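Local coordinates for hypothetical protein (Ruminococcus gnavus, PDB 4GL6) that is of unknown function but belongs to the DUF5037 family and carries a mixed four-stranded sheet with helices packed against it, at residues A[99-104]-A[142-147]; A[103-108]-A[120-125]; A[136-141]-A[172-177]; A[162-167]-A[224-229]. One frame throughout, in Å; residues are numbered along the deposited sequence.

The four contacts follow the mixed sheet, whose strands run in the order 99-104, 140-147, 175-182, 215-220. Contact 1 pairs the first two strands; contact 2 sets the chain just beyond strand 99-104 against helix 122-129, its centre about 17 Å from that of contact 1. Contact 3 pairs the starts of strands 140-147 and 175-182, and contact 4 sets loop 224-229 against helix 156-171, which joins those strands. Contacts 2 and 3 have centres about 10 Å apart, contacts 3 and 4 about 11 Å. Along the chain contact 2 closes before contacts 3 and 4 open, while these two interleave. Together they join successive strands and helices into an alpha/beta fold.

Contact 1. Residues A[99-104]-A[142-147]; sequences YYIQGD and AWVYID
With CG of Trp-143 beside its backbone N (chi1 -56°) and CG of Asp-104 opposite its own (chi1 -178°), the indole and the carboxylate run side by side, their planes 39° apart. Trp-143 NE1 makes a weak hydrogen bond to Asp-104 OD2, which lies 3.3 Å away at the ring edge. The extended chain of Gln-102 slants across the same indole and leaves OE1 3.7 Å from Trp-143 CD1. Gln-102 OE1 also accepts a hydrogen bond from a water 2.6 Å away, and the water in turn bonds to Tyr-145 OH. The backbones form a regular antiparallel pair: Tyr-100 with Tyr-145 and Gln-102 with Trp-143 are hydrogen-bonded pairs, each joined by two bonds, such as Tyr-100 N to Tyr-145 O at 2.8 Å. Between them, Ile-101 CG2 meets Val-144 CG2 at 4.2 Å on the other face. Strand 99-104 is an edge of the mixed sheet. Helix 75-95 packs over Tyr-99, Ile-101 and Ala-142, and Tyr-99 OH hydrogen-bonds to Glu-89; helix 184-194 touches Tyr-100, Gln-102 and Tyr-145 on the opposite face, where Ser-199 also bonds Gln-102 OE1. The next strand, 175-182, stacks Tyr-178 on Trp-143 and Tyr-180 on Tyr-145.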
loop_
_atom_site.group_PDB
_atom_site.type_symbol
_atom_site.label_atom_id
_atom_site.label_comp_id
_atom_site.label_asym_id
_atom_site.label_seq_id
_atom_site.Cartn_x
_atom_site.Cartn_y
_atom_site.Cartn_z
ATOM N N TYR A 99 10.255 -0.703 11.247
ATOM C CA TYR A 99 9.367 -1.406 10.343
ATOM C C TYR A 99 8.876 -0.481 9.236
ATOM O O TYR A 99 8.995 0.737 9.342
ATOM C CB TYR A 99 8.126 -1.944 11.107
ATOM C CG TYR A 99 7.453 -0.873 11.940
ATOM C CD1 TYR A 99 6.545 0.026 11.370
ATOM C CD2 TYR A 99 7.758 -0.720 13.285
ATOM C CE1 TYR A 99 5.949 1.034 12.124
ATOM C CE2 TYR A 99 7.153 0.282 14.053
ATOM C CZ TYR A 99 6.251 1.158 13.465
ATOM O OH TYR A 99 5.670 2.142 14.217
ATOM N N TYR A 100 8.303 -1.073 8.197
ATOM C CA TYR A 100 7.688 -0.320 7.122
ATOM C C TYR A 100 6.368 -1.022 6.804
ATOM O O TYR A 100 6.371 -2.224 6.484
ATOM C CB TYR A 100 8.592 -0.261 5.898
ATOM C CG TYR A 100 8.089 0.718 4.857
ATOM C CD1 TYR A 100 7.093 0.344 3.938
ATOM C CD2 TYR A 100 8.605 2.012 4.776
ATOM C CE1 TYR A 100 6.625 1.237 2.975
ATOM C CE2 TYR A 100 8.152 2.909 3.809
ATOM C CZ TYR A 100 7.160 2.516 2.911
ATOM O OH TYR A 100 6.695 3.382 1.962
ATOM N N ILE A 101 5.263 -0.280 6.898
ATOM C CA ILE A 101 3.938 -0.809 6.624
ATOM C C ILE A 101 3.499 -0.219 5.296
ATOM O O ILE A 101 3.317 0.993 5.179
ATOM C CB ILE A 101 2.939 -0.422 7.723
ATOM C CG1 ILE A 101 3.448 -0.904 9.102
ATOM C CG2 ILE A 101 1.564 -0.988 7.400
ATOM C CD1 ILE A 101 2.655 -0.362 10.275
ATOM N N GLN A 102 3.315 -1.082 4.299
ATOM C CA GLN A 102 2.903 -0.669 2.953
ATOM C C GLN A 102 1.463 -1.125 2.651
ATOM O O GLN A 102 1.197 -2.321 2.510
ATOM C CB GLN A 102 3.846 -1.266 1.928
ATOM C CG GLN A 102 3.687 -0.710 0.529
ATOM C CD GLN A 102 4.427 -1.540 -0.478
ATOM O OE1 GLN A 102 4.046 -2.676 -0.748
ATOM N NE2 GLN A 102 5.454 -0.977 -1.058
ATOM N N GLY A 103 0.554 -0.168 2.539
ATOM C CA GLY A 103 -0.842 -0.450 2.209
ATOM C C GLY A 103 -0.991 -0.576 0.707
ATOM O O GLY A 103 -0.440 0.239 -0.021
ATOM N N ASP A 104 -1.742 -1.584 0.260
ATOM C CA ASP A 104 -1.967 -1.892 -1.158
ATOM C C ASP A 104 -3.470 -1.985 -1.422
ATOM O O ASP A 104 -4.053 -3.066 -1.394
ATOM C CB ASP A 104 -1.223 -3.200 -1.497
ATOM C CG ASP A 104 -1.331 -3.609 -2.970
ATOM O OD1 ASP A 104 -1.642 -2.791 -3.866
ATOM O OD2 ASP A 104 -1.068 -4.790 -3.220
ATOM N N ALA A 142 -1.860 -5.641 3.061
ATOM C CA ALA A 142 -0.835 -4.901 3.805
ATOM C C ALA A 142 0.449 -5.693 3.709
ATOM O O ALA A 142 0.434 -6.894 3.998
ATOM C CB ALA A 142 -1.236 -4.732 5.240
ATOM N N TRP A 143 1.525 -5.034 3.262
ATOM C CA TRP A 143 2.864 -5.623 3.161
ATOM C C TRP A 143 3.666 -4.972 4.247
ATOM O O TRP A 143 4.103 -3.835 4.096
ATOM C CB TRP A 143 3.465 -5.397 1.771
ATOM C CG TRP A 143 2.561 -5.927 0.695
ATOM C CD1 TRP A 143 1.536 -5.256 0.035
ATOM C CD2 TRP A 143 2.536 -7.270 0.166
ATOM N NE1 TRP A 143 0.912 -6.077 -0.852
ATOM C CE2 TRP A 143 1.469 -7.299 -0.832
ATOM C CE3 TRP A 143 3.271 -8.407 0.393
ATOM C CZ2 TRP A 143 1.168 -8.449 -1.560
ATOM C CZ3 TRP A 143 2.972 -9.557 -0.341
ATOM C CH2 TRP A 143 1.935 -9.578 -1.287
ATOM N N VAL A 144 3.834 -5.693 5.356
ATOM C CA VAL A 144 4.574 -5.228 6.514
ATOM C C VAL A 144 5.974 -5.843 6.507
ATOM O O VAL A 144 6.125 -7.061 6.403
ATOM C CB VAL A 144 3.867 -5.611 7.807
ATOM C CG1 VAL A 144 4.661 -5.100 8.999
ATOM C CG2 VAL A 144 2.452 -5.028 7.817
ATOM N N TYR A 145 6.985 -4.987 6.640
ATOM C CA TYR A 145 8.403 -5.368 6.677
ATOM C C TYR A 145 8.970 -4.951 8.043
ATOM O O TYR A 145 9.019 -3.760 8.324
ATOM C CB TYR A 145 9.135 -4.676 5.512
ATOM C CG TYR A 145 8.594 -5.112 4.162
ATOM C CD1 TYR A 145 9.004 -6.315 3.587
ATOM C CD2 TYR A 145 7.628 -4.360 3.496
ATOM C CE1 TYR A 145 8.489 -6.746 2.375
ATOM C CE2 TYR A 145 7.104 -4.780 2.279
ATOM C CZ TYR A 145 7.541 -5.978 1.722
ATOM O OH TYR A 145 7.045 -6.414 0.519
ATOM N N ILE A 146 9.338 -5.926 8.889
ATOM C CA ILE A 146 9.837 -5.684 10.248
ATOM C C ILE A 146 11.331 -5.968 10.370
ATOM O O ILE A 146 11.819 -6.945 9.804
ATOM C CB ILE A 146 9.116 -6.592 11.278
ATOM C CG1 ILE A 146 7.612 -6.307 11.302
ATOM C CG2 ILE A 146 9.686 -6.372 12.677
ATOM C CD1 ILE A 146 6.828 -7.231 12.211
ATOM N N ASP A 147 12.034 -5.113 11.122
ATOM C CA ASP A 147 13.451 -5.298 11.459
ATOM C C ASP A 147 13.374 -6.242 12.642
ATOM O O ASP A 147 13.005 -5.837 13.750
ATOM C CB ASP A 147 14.109 -3.959 11.827
ATOM C CG ASP A 147 15.583 -4.076 12.162
ATOM O OD1 ASP A 147 16.063 -5.190 12.469
ATOM O OD2 ASP A 147 16.265 -3.020 12.125
HETATM O O HOH W 1 5.619 -4.769 -0.736
#

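Contact 2. Residues A[103-108]-A[120-125]; sequences GDIIIP and SQWKNY
Tyr-125 reaches from the first turn of helix 122-129 between Ile-105 and Ile-107. From CB, with CG anti to the main-chain N (chi1 177°), the ring heads out toward the loop. Its CD2 comes over one face of the Trp-122 indole, near its margin, while CE1 on the other branch takes up Ile-107 CD1 at 3.6 Å. Farther out, CZ meets Ile-105 CG2 at 3.7 Å as the two side chains run antiparallel alongside one another. At the tip, OH passes the same methyl and gives its hydrogen bond to Leu-139 O. A phenylalanine here would probably keep the apolar contacts yet leave that carbonyl without its hydroxyl donor. The second branch of Ile-105 goes to the tryptophan: CD1 lies at the indole edge, 3.7 Å from Trp-122 CZ3. Helix 122-129 is joined to the chain leaving strand 99-104, with Leu-80 of helix 75-95 touching both Ile-107 and Tyr-125, and Leu-171 O, ending helix 156-171, accepting a hydrogen bond from Trp-122 NE1.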
loop_
_atom_site.group_PDB
_atom_site.type_symbol
_atom_site.label_atom_id
_atom_site.label_comp_id
_atom_site.label_asym_id
_atom_site.label_seq_id
_atom_site.Cartn_x
_atom_site.Cartn_y
_atom_site.Cartn_z
ATOM N N GLY A 103 0.554 -0.168 2.539
ATOM C CA GLY A 103 -0.842 -0.450 2.209
ATOM C C GLY A 103 -0.991 -0.576 0.707
ATOM O O GLY A 103 -0.440 0.239 -0.021
ATOM N N ASP A 104 -1.742 -1.584 0.260
ATOM C CA ASP A 104 -1.967 -1.892 -1.158
ATOM C C ASP A 104 -3.470 -1.985 -1.422
ATOM O O ASP A 104 -4.053 -3.066 -1.394
ATOM C CB ASP A 104 -1.223 -3.200 -1.497
ATOM C CG ASP A 104 -1.331 -3.609 -2.970
ATOM O OD1 ASP A 104 -1.642 -2.791 -3.866
ATOM O OD2 ASP A 104 -1.068 -4.790 -3.220
ATOM N N ILE A 105 -4.076 -0.816 -1.635
ATOM C CA ILE A 105 -5.503 -0.660 -1.906
ATOM C C ILE A 105 -5.647 -0.154 -3.333
ATOM O O ILE A 105 -5.062 0.836 -3.670
ATOM C CB ILE A 105 -6.141 0.328 -0.923
ATOM C CG1 ILE A 105 -6.133 -0.282 0.491
ATOM C CG2 ILE A 105 -7.588 0.656 -1.316
ATOM C CD1 ILE A 105 -6.493 0.666 1.611
ATOM N N ILE A 106 -6.409 -0.868 -4.159
ATOM C CA ILE A 106 -6.655 -0.526 -5.564
ATOM C C ILE A 106 -8.141 -0.240 -5.795
ATOM O O ILE A 106 -8.966 -1.134 -5.665
ATOM C CB ILE A 106 -6.224 -1.674 -6.496
ATOM C CG1 ILE A 106 -4.691 -1.907 -6.399
ATOM C CG2 ILE A 106 -6.667 -1.393 -7.933
ATOM C CD1 ILE A 106 -3.812 -0.769 -6.897
ATOM N N ILE A 107 -8.451 1.003 -6.157
ATOM C CA ILE A 107 -9.808 1.459 -6.460
ATOM C C ILE A 107 -10.084 1.150 -7.932
ATOM O O ILE A 107 -9.349 1.645 -8.788
ATOM C CB ILE A 107 -9.935 2.983 -6.292
ATOM C CG1 ILE A 107 -9.636 3.394 -4.857
ATOM C CG2 ILE A 107 -11.318 3.475 -6.697
ATOM C CD1 ILE A 107 -10.507 2.738 -3.801
ATOM N N PRO A 108 -11.118 0.342 -8.240
ATOM C CA PRO A 108 -11.427 -0.004 -9.643
ATOM C C PRO A 108 -12.040 1.158 -10.457
ATOM O O PRO A 108 -12.611 2.102 -9.871
ATOM C CB PRO A 108 -12.412 -1.167 -9.503
ATOM C CG PRO A 108 -13.095 -0.924 -8.191
ATOM C CD PRO A 108 -12.103 -0.236 -7.304
ATOM N N SER A 120 -12.530 8.515 0.337
ATOM C CA SER A 120 -11.428 8.428 1.309
ATOM C C SER A 120 -11.859 8.136 2.752
ATOM O O SER A 120 -11.013 7.853 3.583
ATOM C CB SER A 120 -10.605 9.709 1.294
ATOM O OG SER A 120 -11.381 10.781 1.795
ATOM N N GLN A 121 -13.141 8.250 3.075
ATOM C CA GLN A 121 -13.626 7.845 4.393
ATOM C C GLN A 121 -13.741 6.315 4.405
ATOM O O GLN A 121 -14.508 5.726 3.625
ATOM C CB GLN A 121 -14.979 8.420 4.691
ATOM C CG GLN A 121 -15.023 9.922 4.707
ATOM C CD GLN A 121 -16.346 10.374 5.256
ATOM O OE1 GLN A 121 -17.213 10.804 4.509
ATOM N NE2 GLN A 121 -16.549 10.160 6.548
ATOM N N TRP A 122 -13.000 5.688 5.312
ATOM C CA TRP A 122 -12.956 4.230 5.430
ATOM C C TRP A 122 -14.330 3.589 5.492
ATOM O O TRP A 122 -14.585 2.614 4.787
ATOM C CB TRP A 122 -12.106 3.829 6.624
ATOM C CG TRP A 122 -11.789 2.383 6.605
ATOM C CD1 TRP A 122 -12.422 1.375 7.294
ATOM C CD2 TRP A 122 -10.779 1.728 5.813
ATOM N NE1 TRP A 122 -11.866 0.168 7.009
ATOM C CE2 TRP A 122 -10.882 0.302 6.125
ATOM C CE3 TRP A 122 -9.820 2.153 4.911
ATOM C CZ2 TRP A 122 -10.052 -0.639 5.554
ATOM C CZ3 TRP A 122 -8.983 1.193 4.345
ATOM C CH2 TRP A 122 -9.098 -0.170 4.663
ATOM N N LYS A 123 -15.226 4.157 6.299
ATOM C CA LYS A 123 -16.598 3.641 6.415
ATOM C C LYS A 123 -17.337 3.523 5.053
ATOM O O LYS A 123 -18.012 2.525 4.810
ATOM C CB LYS A 123 -17.428 4.440 7.423
ATOM C CG LYS A 123 -17.514 5.947 7.182
ATOM C CD LYS A 123 -18.757 6.575 7.830
ATOM C CE LYS A 123 -18.917 8.040 7.438
ATOM N NZ LYS A 123 -20.263 8.582 7.757
ATOM N N ASN A 124 -17.166 4.510 4.170
ATOM C CA ASN A 124 -17.801 4.505 2.844
ATOM C C ASN A 124 -17.182 3.498 1.923
ATOM O O ASN A 124 -17.871 2.904 1.083
ATOM C CB ASN A 124 -17.705 5.875 2.168
ATOM C CG ASN A 124 -18.537 6.927 2.854
ATOM O OD1 ASN A 124 -19.542 6.632 3.490
ATOM N ND2 ASN A 124 -18.138 8.171 2.695
ATOM N N TYR A 125 -15.867 3.347 2.045
ATOM C CA TYR A 125 -15.119 2.406 1.232
ATOM C C TYR A 125 -15.539 0.968 1.557
ATOM O O TYR A 125 -15.762 0.177 0.648
ATOM C CB TYR A 125 -13.610 2.635 1.401
ATOM C CG TYR A 125 -12.760 1.648 0.650
ATOM C CD1 TYR A 125 -12.876 1.512 -0.731
ATOM C CD2 TYR A 125 -11.814 0.850 1.315
ATOM C CE1 TYR A 125 -12.081 0.589 -1.440
ATOM C CE2 TYR A 125 -11.015 -0.079 0.615
ATOM C CZ TYR A 125 -11.163 -0.200 -0.753
ATOM O OH TYR A 125 -10.391 -1.081 -1.415
#

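Contact 3. Residues A[136-141]-A[172-177]; sequences YKTLGS and GGQALL
Gly-172 and Gly-173, where the chain leaves helix 156-171, run alongside the end of Leu-139, whose CD1 lies 3.4 Å from Gly-173 N. Gln-174 does most of the bonding. Its N reaches Lys-137 O through a shared water, and its O takes Leu-139 N at 2.8 Å, nearly in line with the carbonyl bond. The side chain, CG opposite the backbone N (chi1 -177°) and then extended, runs past Thr-138; NE2 donates to Thr-138 OG1 at 3.1 Å, and OE1 comes 3.4 Å from Tyr-136 CE1, ring and amide planes 68° apart. OE1 also accepts from Tyr-222 N, and the Tyr-222 ring stacks on Tyr-136. A leucine in place of Gln-174 would probably leave Thr-138 OG1 and Tyr-222 N without this shared partner. Ala-175 CA lies 3.4 Å from Gly-140 O in a CA-H...O contact. Leu-176 N then donates to Gly-140 O at 3.1 Å, as part of the parallel pairing in which Ser-141 faces Leu-176. The side chains of Leu-176 and Thr-138 cross at about a right angle, CD1 of the first 3.6 Å from CG2 of the second. The pairing that closes this beta-alpha-beta crossover thus begins irregularly: before the strands settle into register, a direct backbone bond, the amide of the buried Gln-174 with both ends engaged, a bridging water and a few methyls hold the two chains together.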
loop_
_atom_site.group_PDB
_atom_site.type_symbol
_atom_site.label_atom_id
_atom_site.label_comp_id
_atom_site.label_asym_id
_atom_site.label_seq_id
_atom_site.Cartn_x
_atom_site.Cartn_y
_atom_site.Cartn_z
ATOM N N TYR A 136 -18.415 -9.055 -3.308
ATOM C CA TYR A 136 -17.539 -8.314 -2.410
ATOM C C TYR A 136 -16.199 -8.061 -3.100
ATOM O O TYR A 136 -15.875 -8.669 -4.120
ATOM C CB TYR A 136 -17.369 -9.011 -1.048
ATOM C CG TYR A 136 -16.883 -10.449 -1.138
ATOM C CD1 TYR A 136 -15.517 -10.749 -1.218
ATOM C CD2 TYR A 136 -17.771 -11.516 -1.172
ATOM C CE1 TYR A 136 -15.067 -12.073 -1.317
ATOM C CE2 TYR A 136 -17.320 -12.832 -1.277
ATOM C CZ TYR A 136 -15.972 -13.109 -1.351
ATOM O OH TYR A 136 -15.515 -14.400 -1.439
ATOM N N LYS A 137 -15.477 -7.099 -2.555
ATOM C CA LYS A 137 -14.182 -6.710 -3.025
ATOM C C LYS A 137 -13.214 -6.804 -1.845
ATOM O O LYS A 137 -13.544 -6.402 -0.724
ATOM C CB LYS A 137 -14.224 -5.285 -3.558
ATOM C CG LYS A 137 -12.842 -4.706 -3.892
ATOM C CD LYS A 137 -12.858 -3.242 -4.321
ATOM C CE LYS A 137 -11.457 -2.626 -4.283
ATOM N NZ LYS A 137 -10.469 -3.332 -5.156
ATOM N N THR A 138 -12.027 -7.334 -2.120
ATOM C CA THR A 138 -10.955 -7.371 -1.160
ATOM C C THR A 138 -10.573 -5.907 -0.888
ATOM O O THR A 138 -10.193 -5.186 -1.806
ATOM C CB THR A 138 -9.714 -8.115 -1.702
ATOM O OG1 THR A 138 -10.041 -9.483 -1.925
ATOM C CG2 THR A 138 -8.593 -8.046 -0.707
ATOM N N LEU A 139 -10.679 -5.502 0.374
ATOM C CA LEU A 139 -10.389 -4.131 0.811
ATOM C C LEU A 139 -8.985 -3.748 0.387
ATOM O O LEU A 139 -8.759 -2.670 -0.177
ATOM C CB LEU A 139 -10.513 -4.006 2.332
ATOM C CG LEU A 139 -11.917 -4.187 2.906
ATOM C CD1 LEU A 139 -11.806 -4.135 4.421
ATOM C CD2 LEU A 139 -12.923 -3.163 2.407
ATOM N N GLY A 140 -8.065 -4.659 0.647
ATOM C CA GLY A 140 -6.688 -4.505 0.208
ATOM C C GLY A 140 -5.765 -5.492 0.881
ATOM O O GLY A 140 -6.211 -6.435 1.554
ATOM N N SER A 141 -4.475 -5.251 0.684
ATOM C CA SER A 141 -3.423 -6.051 1.266
ATOM C C SER A 141 -2.467 -5.134 1.996
ATOM O O SER A 141 -2.333 -3.970 1.640
ATOM C CB SER A 141 -2.703 -6.809 0.173
ATOM O OG SER A 141 -3.646 -7.607 -0.511
ATOM N N GLY A 172 -12.809 -4.345 8.908
ATOM C CA GLY A 172 -14.214 -4.567 8.531
ATOM C C GLY A 172 -14.584 -5.199 7.197
ATOM O O GLY A 172 -15.689 -4.973 6.696
ATOM N N GLY A 173 -13.686 -5.996 6.631
ATOM C CA GLY A 173 -13.991 -6.740 5.402
ATOM C C GLY A 173 -12.938 -7.774 5.043
ATOM O O GLY A 173 -12.118 -8.154 5.877
ATOM N N GLN A 174 -12.955 -8.223 3.794
ATOM C CA GLN A 174 -11.940 -9.166 3.320
ATOM C C GLN A 174 -10.623 -8.404 3.102
ATOM O O GLN A 174 -10.600 -7.404 2.384
ATOM C CB GLN A 174 -12.396 -9.908 2.049
ATOM C CG GLN A 174 -11.385 -10.939 1.570
ATOM C CD GLN A 174 -11.881 -11.987 0.595
ATOM O OE1 GLN A 174 -12.689 -12.871 0.941
ATOM N NE2 GLN A 174 -11.318 -11.964 -0.612
ATOM N N ALA A 175 -9.552 -8.860 3.757
ATOM C CA ALA A 175 -8.218 -8.244 3.616
ATOM C C ALA A 175 -7.098 -9.250 3.878
ATOM O O ALA A 175 -7.303 -10.211 4.624
ATOM C CB ALA A 175 -8.078 -7.045 4.550
ATOM N N LEU A 176 -5.930 -9.014 3.264
ATOM C CA LEU A 176 -4.749 -9.880 3.400
ATOM C C LEU A 176 -3.667 -9.196 4.239
ATOM O O LEU A 176 -3.551 -7.962 4.239
ATOM C CB LEU A 176 -4.155 -10.246 2.034
ATOM C CG LEU A 176 -5.036 -11.171 1.185
ATOM C CD1 LEU A 176 -6.217 -10.414 0.595
ATOM C CD2 LEU A 176 -4.250 -11.856 0.088
ATOM N N LEU A 177 -2.879 -10.014 4.940
ATOM C CA LEU A 177 -1.738 -9.556 5.754
ATOM C C LEU A 177 -0.497 -10.348 5.373
ATOM O O LEU A 177 -0.545 -11.586 5.319
ATOM C CB LEU A 177 -2.001 -9.782 7.237
ATOM C CG LEU A 177 -0.910 -9.345 8.236
ATOM C CD1 LEU A 177 -0.513 -7.882 8.087
ATOM C CD2 LEU A 177 -1.372 -9.607 9.662
HETATM O O HOH W 2 -14.386 -6.927 1.889
#

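Contact 4. Residues A[162-167]-A[224-229]; sequences MYEEVY and SDKFDD
Phe-227 points its ring from the loop 224-229 against helix 156-171, at Tyr-163, Glu-164 and Tyr-167. The side chains of Phe-227 and Tyr-167 cross at about a right angle; their ring planes are inclined by 58° with centroids 5.5 Å apart, and Tyr-167 CG lies near the plane of the phenylalanine at its edge, 3.7 Å from Phe-227 CE1. The same end of the ring also meets helix backbone: CE2 is 3.5 Å from Glu-164 N, and CZ is 3.8 Å from Tyr-163 O. The extended Glu-164 side chain crosses that of Lys-226 at a slant, with Glu-164 OE1 4.1 Å from Lys-226 CD. Glu-164 OE1 and Lys-226 NZ stay 4.9 Å apart, so any attraction is probably modest. Within the loop, Ser-224 OG donates to Lys-226 O. Tyr-167 reaches on to hydrogen-bond through OH to Leu-176 O, and Phe-227 touches Thr-218. The loop following edge strand 215-220 thereby folds an aromatic side chain against the connecting helix of the beta-alpha-beta unit 140-147, 156-171, 175-182.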
loop_
_atom_site.group_PDB
_atom_site.type_symbol
_atom_site.label_atom_id
_atom_site.label_comp_id
_atom_site.label_asym_id
_atom_site.label_seq_id
_atom_site.Cartn_x
_atom_site.Cartn_y
_atom_site.Cartn_z
HETATM N N MSE A 162 -3.231 -9.347 18.405
HETATM C CA MSE A 162 -3.323 -7.939 17.984
HETATM C C MSE A 162 -3.657 -7.806 16.496
HETATM O O MSE A 162 -4.461 -6.947 16.126
HETATM C CB MSE A 162 -2.027 -7.150 18.284
HETATM C CG MSE A 162 -1.811 -6.794 19.746
HETATM SE SE MSE A 162 -0.247 -5.654 20.015
HETATM C CE MSE A 162 1.099 -6.763 19.138
ATOM N N TYR A 163 -3.040 -8.640 15.660
ATOM C CA TYR A 163 -3.303 -8.585 14.219
ATOM C C TYR A 163 -4.732 -9.035 13.941
ATOM O O TYR A 163 -5.468 -8.340 13.234
ATOM C CB TYR A 163 -2.267 -9.382 13.397
ATOM C CG TYR A 163 -0.803 -9.017 13.641
ATOM C CD1 TYR A 163 -0.425 -7.737 14.083
ATOM C CD2 TYR A 163 0.218 -9.932 13.353
ATOM C CE1 TYR A 163 0.908 -7.419 14.292
ATOM C CE2 TYR A 163 1.552 -9.604 13.534
ATOM C CZ TYR A 163 1.894 -8.348 14.011
ATOM O OH TYR A 163 3.211 -7.994 14.215
ATOM N N GLU A 164 -5.129 -10.160 14.547
ATOM C CA GLU A 164 -6.514 -10.688 14.479
ATOM C C GLU A 164 -7.536 -9.569 14.825
ATOM O O GLU A 164 -8.510 -9.368 14.097
ATOM C CB GLU A 164 -6.639 -11.905 15.417
ATOM C CG GLU A 164 -7.829 -12.842 15.239
ATOM C CD GLU A 164 -7.644 -14.150 16.045
ATOM O OE1 GLU A 164 -7.641 -15.266 15.462
ATOM O OE2 GLU A 164 -7.404 -14.063 17.262
ATOM N N GLU A 165 -7.261 -8.806 15.889
ATOM C CA GLU A 165 -8.116 -7.679 16.301
ATOM C C GLU A 165 -8.189 -6.560 15.258
ATOM O O GLU A 165 -9.281 -6.024 15.014
ATOM C CB GLU A 165 -7.715 -7.129 17.693
ATOM C CG GLU A 165 -8.397 -5.789 18.053
ATOM C CD GLU A 165 -8.524 -5.446 19.530
ATOM O OE1 GLU A 165 -8.091 -6.227 20.407
ATOM O OE2 GLU A 165 -9.103 -4.365 19.801
ATOM N N VAL A 166 -7.050 -6.180 14.681
ATOM C CA VAL A 166 -7.041 -5.128 13.639
ATOM C C VAL A 166 -7.891 -5.577 12.435
ATOM O O VAL A 166 -8.826 -4.877 12.019
ATOM C CB VAL A 166 -5.610 -4.780 13.192
ATOM C CG1 VAL A 166 -5.612 -3.843 11.995
ATOM C CG2 VAL A 166 -4.841 -4.159 14.347
ATOM N N TYR A 167 -7.607 -6.771 11.933
ATOM C CA TYR A 167 -8.338 -7.318 10.778
ATOM C C TYR A 167 -9.827 -7.611 11.022
ATOM O O TYR A 167 -10.650 -7.374 10.146
ATOM C CB TYR A 167 -7.559 -8.498 10.147
ATOM C CG TYR A 167 -6.463 -8.024 9.199
ATOM C CD1 TYR A 167 -5.330 -7.359 9.677
ATOM C CD2 TYR A 167 -6.566 -8.215 7.814
ATOM C CE1 TYR A 167 -4.326 -6.916 8.811
ATOM C CE2 TYR A 167 -5.557 -7.777 6.944
ATOM C CZ TYR A 167 -4.449 -7.120 7.445
ATOM O OH TYR A 167 -3.475 -6.688 6.580
ATOM N N SER A 224 -15.817 -13.657 7.907
ATOM C CA SER A 224 -15.041 -14.502 8.802
ATOM C C SER A 224 -14.381 -13.608 9.856
ATOM O O SER A 224 -13.893 -12.533 9.535
ATOM C CB SER A 224 -13.979 -15.246 8.002
ATOM O OG SER A 224 -13.250 -16.126 8.826
ATOM N N ASP A 225 -14.378 -14.055 11.108
ATOM C CA ASP A 225 -13.769 -13.311 12.214
ATOM C C ASP A 225 -12.335 -13.728 12.525
ATOM O O ASP A 225 -11.702 -13.118 13.382
ATOM C CB ASP A 225 -14.672 -13.409 13.462
ATOM C CG ASP A 225 -16.013 -12.679 13.279
ATOM O OD1 ASP A 225 -16.145 -11.797 12.394
ATOM O OD2 ASP A 225 -16.951 -12.979 14.039
ATOM N N LYS A 226 -11.823 -14.716 11.793
ATOM C CA LYS A 226 -10.480 -15.280 11.982
ATOM C C LYS A 226 -9.731 -15.335 10.664
ATOM O O LYS A 226 -10.353 -15.286 9.604
ATOM C CB LYS A 226 -10.591 -16.702 12.541
ATOM C CG LYS A 226 -11.396 -16.769 13.848
ATOM C CD LYS A 226 -10.827 -17.778 14.832
ATOM C CE LYS A 226 -11.553 -17.721 16.166
ATOM N NZ LYS A 226 -10.866 -18.577 17.170
ATOM N N PHE A 227 -8.400 -15.425 10.747
ATOM C CA PHE A 227 -7.545 -15.586 9.574
ATOM C C PHE A 227 -7.647 -17.020 9.106
ATOM O O PHE A 227 -8.001 -17.908 9.892
ATOM C CB PHE A 227 -6.063 -15.354 9.894
ATOM C CG PHE A 227 -5.725 -13.942 10.262
ATOM C CD1 PHE A 227 -5.899 -12.906 9.335
ATOM C CD2 PHE A 227 -5.161 -13.639 11.505
ATOM C CE1 PHE A 227 -5.573 -11.595 9.655
ATOM C CE2 PHE A 227 -4.829 -12.325 11.828
ATOM C CZ PHE A 227 -5.031 -11.305 10.903
ATOM N N ASP A 228 -7.289 -17.267 7.849
ATOM C CA ASP A 228 -7.285 -18.642 7.325
ATOM C C ASP A 228 -6.190 -19.504 7.966
ATOM O O ASP A 228 -6.329 -20.728 8.031
ATOM C CB ASP A 228 -7.167 -18.686 5.784
ATOM C CG ASP A 228 -8.505 -18.495 5.064
ATOM O OD1 ASP A 228 -9.523 -18.066 5.665
ATOM O OD2 ASP A 228 -8.546 -18.799 3.861
ATOM N N ASP A 229 -5.133 -18.857 8.450
ATOM C CA ASP A 229 -3.982 -19.529 9.038
ATOM C C ASP A 229 -3.934 -19.227 10.553
ATOM O O ASP A 229 -3.850 -18.068 10.974
ATOM C CB ASP A 229 -2.734 -19.093 8.263
ATOM C CG ASP A 229 -2.825 -19.456 6.765
ATOM O OD1 ASP A 229 -2.896 -20.663 6.425
ATOM O OD2 ASP A 229 -2.843 -18.528 5.929
#